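Local coordinates for putative sulfatase yidJ (PDB 2QZU), which probably hydrolyses sulfate esters as a metal-dependent member of the sulfatase family, acting as an arylsulfatase, at residues Q198-E202 and L237-Y242. Sequence-based numbering, arbitrary orientation.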
loop_
_atom_site.group_PDB
_atom_site.type_symbol
_atom_site.label_atom_id
_atom_site.label_comp_id
_atom_site.label_asym_id
_atom_site.label_seq_id
_atom_site.Cartn_x
_atom_site.Cartn_y
_atom_site.Cartn_z
ATOM N N GLN A 198 -11.270 0.511 -14.233
ATOM C CA GLN A 198 -11.386 -0.904 -14.552
ATOM C C GLN A 198 -10.022 -1.536 -14.299
ATOM O O GLN A 198 -9.001 -0.858 -14.403
ATOM C CB GLN A 198 -11.789 -1.066 -16.023
ATOM C CG GLN A 198 -11.831 -2.494 -16.530
ATOM C CD GLN A 198 -12.554 -2.615 -17.862
ATOM O OE1 GLN A 198 -12.360 -1.801 -18.765
ATOM N NE2 GLN A 198 -13.395 -3.636 -17.989
ATOM N N TRP A 199 -10.004 -2.822 -13.963
ATOM C CA TRP A 199 -8.740 -3.503 -13.695
ATOM C C TRP A 199 -7.896 -3.486 -14.969
ATOM O O TRP A 199 -8.398 -3.766 -16.053
ATOM C CB TRP A 199 -9.005 -4.943 -13.229
ATOM C CG TRP A 199 -7.805 -5.629 -12.612
ATOM C CD1 TRP A 199 -6.954 -5.113 -11.670
ATOM C CD2 TRP A 199 -7.362 -6.968 -12.857
ATOM N NE1 TRP A 199 -6.010 -6.052 -11.315
ATOM C CE2 TRP A 199 -6.238 -7.200 -12.031
ATOM C CE3 TRP A 199 -7.809 -7.999 -13.698
ATOM C CZ2 TRP A 199 -5.551 -8.422 -12.017
ATOM C CZ3 TRP A 199 -7.126 -9.217 -13.685
ATOM C CH2 TRP A 199 -6.009 -9.416 -12.850
ATOM N N GLY A 200 -6.619 -3.145 -14.826
ATOM C CA GLY A 200 -5.725 -3.066 -15.970
ATOM C C GLY A 200 -5.874 -4.136 -17.037
ATOM O O GLY A 200 -6.180 -3.814 -18.187
ATOM N N PRO A 201 -5.659 -5.418 -16.693
ATOM C CA PRO A 201 -5.771 -6.530 -17.642
ATOM C C PRO A 201 -7.112 -6.584 -18.359
ATOM O O PRO A 201 -7.185 -7.008 -19.509
ATOM C CB PRO A 201 -5.535 -7.757 -16.764
ATOM C CG PRO A 201 -4.571 -7.235 -15.737
ATOM C CD PRO A 201 -5.198 -5.902 -15.380
ATOM N N GLU A 202 -8.167 -6.170 -17.661
ATOM C CA GLU A 202 -9.513 -6.157 -18.224
ATOM C C GLU A 202 -9.626 -5.129 -19.336
ATOM O O GLU A 202 -10.132 -5.427 -20.420
ATOM C CB GLU A 202 -10.542 -5.823 -17.142
ATOM C CG GLU A 202 -11.149 -7.015 -16.449
ATOM C CD GLU A 202 -12.237 -6.610 -15.472
ATOM O OE1 GLU A 202 -13.127 -5.827 -15.872
ATOM O OE2 GLU A 202 -12.204 -7.075 -14.313
ATOM N N LEU A 237 -4.362 -5.602 -5.380
ATOM C CA LEU A 237 -5.164 -4.820 -6.310
ATOM C C LEU A 237 -5.648 -5.676 -7.482
ATOM O O LEU A 237 -5.208 -5.521 -8.631
ATOM C CB LEU A 237 -4.344 -3.626 -6.794
ATOM C CG LEU A 237 -3.788 -2.737 -5.675
ATOM C CD1 LEU A 237 -2.882 -1.685 -6.276
ATOM C CD2 LEU A 237 -4.931 -2.085 -4.897
ATOM N N VAL A 238 -6.558 -6.588 -7.160
ATOM C CA VAL A 238 -7.149 -7.513 -8.113
ATOM C C VAL A 238 -8.611 -7.695 -7.707
ATOM O O VAL A 238 -8.935 -7.688 -6.514
ATOM C CB VAL A 238 -6.401 -8.875 -8.083
ATOM C CG1 VAL A 238 -6.343 -9.419 -6.657
ATOM C CG2 VAL A 238 -7.070 -9.867 -9.022
ATOM N N PRO A 239 -9.523 -7.829 -8.685
ATOM C CA PRO A 239 -10.941 -8.003 -8.350
ATOM C C PRO A 239 -11.214 -9.133 -7.364
ATOM O O PRO A 239 -10.574 -10.188 -7.405
ATOM C CB PRO A 239 -11.585 -8.239 -9.710
ATOM C CG PRO A 239 -10.757 -7.350 -10.604
ATOM C CD PRO A 239 -9.349 -7.682 -10.142
ATOM N N ASP A 240 -12.186 -8.898 -6.490
ATOM C CA ASP A 240 -12.569 -9.854 -5.460
ATOM C C ASP A 240 -12.914 -11.247 -5.959
ATOM O O ASP A 240 -12.634 -12.231 -5.273
ATOM C CB ASP A 240 -13.746 -9.305 -4.653
ATOM C CG ASP A 240 -13.404 -8.015 -3.941
ATOM O OD1 ASP A 240 -12.320 -7.955 -3.326
ATOM O OD2 ASP A 240 -14.217 -7.065 -3.992
ATOM N N ARG A 241 -13.521 -11.344 -7.138
ATOM C CA ARG A 241 -13.891 -12.658 -7.654
ATOM C C ARG A 241 -12.683 -13.570 -7.854
ATOM O O ARG A 241 -12.792 -14.789 -7.724
ATOM C CB ARG A 241 -14.701 -12.527 -8.952
ATOM C CG ARG A 241 -14.033 -11.770 -10.090
ATOM C CD ARG A 241 -14.981 -11.697 -11.284
ATOM N NE ARG A 241 -14.386 -11.082 -12.469
ATOM C CZ ARG A 241 -14.165 -9.779 -12.614
ATOM N NH1 ARG A 241 -14.486 -8.933 -11.644
ATOM N NH2 ARG A 241 -13.633 -9.318 -13.738
ATOM N N TYR A 242 -11.527 -12.991 -8.159
ATOM C CA TYR A 242 -10.330 -13.804 -8.335
ATOM C C TYR A 242 -9.746 -14.201 -6.979
ATOM O O TYR A 242 -9.153 -15.272 -6.838
ATOM C CB TYR A 242 -9.305 -13.047 -9.183
ATOM C CG TYR A 242 -9.842 -12.725 -10.556
ATOM C CD1 TYR A 242 -10.227 -13.745 -11.430
ATOM C CD2 TYR A 242 -10.011 -11.409 -10.968
ATOM C CE1 TYR A 242 -10.767 -13.459 -12.674
ATOM C CE2 TYR A 242 -10.550 -11.110 -12.211
ATOM C CZ TYR A 242 -10.925 -12.143 -13.058
ATOM O OH TYR A 242 -11.452 -11.850 -14.289
#
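Trp199, the N-cap residue of helix 200-213, reaches across to Leu237 and Pro239, just before helix 240-244, and its indole shows how one ring can combine a polar N-H with apolar faces. The side chain starts beside the proline ring, Trp199 CB lying 4.0 Å from Pro239 CG, and a chi1 of -166° swings CG away from the backbone N and sends the indole past that ring. Pro239 CD sits over the five-membered ring of Trp199 in a CH-pi contact, nearest to Trp199 CD2 at 3.4 Å; Pro201 CD covers the opposite face of the indole, sandwiching it between two prolines. Trp199 CD1 skirts Leu237 O, and Trp199 NE1 donates to Leu237 O at 2.9 Å, in the carbonyl plane and on a lone pair, though the bond is bent (135° at the hydrogen) and the oxygen lies 27° off the indole plane. Both helix starts belong to the alkaline-phosphatase-like alpha/beta fold of sulfatases, where strand 222-228 of the mixed sheet lies between them in sequence; helix 267-299 packs alongside, its Asn289 touching Trp199. Farther out, Trp199 CZ2 meets Val238 CG2 at 3.7 Å, the same methyl also meets CH2, and CZ3 approaches Tyr242 CE2 obliquely; the Tyr242 hydroxyl is hydrogen-bonded to Glu288. Beyond the proline, Arg241 NH2 forms a salt bridge to Glu202 OE2 (2.7 Å), arriving from above the carboxylate plane, while Gln198 NE2 holds Glu202 OE1 at 3.1 Å on its anti side.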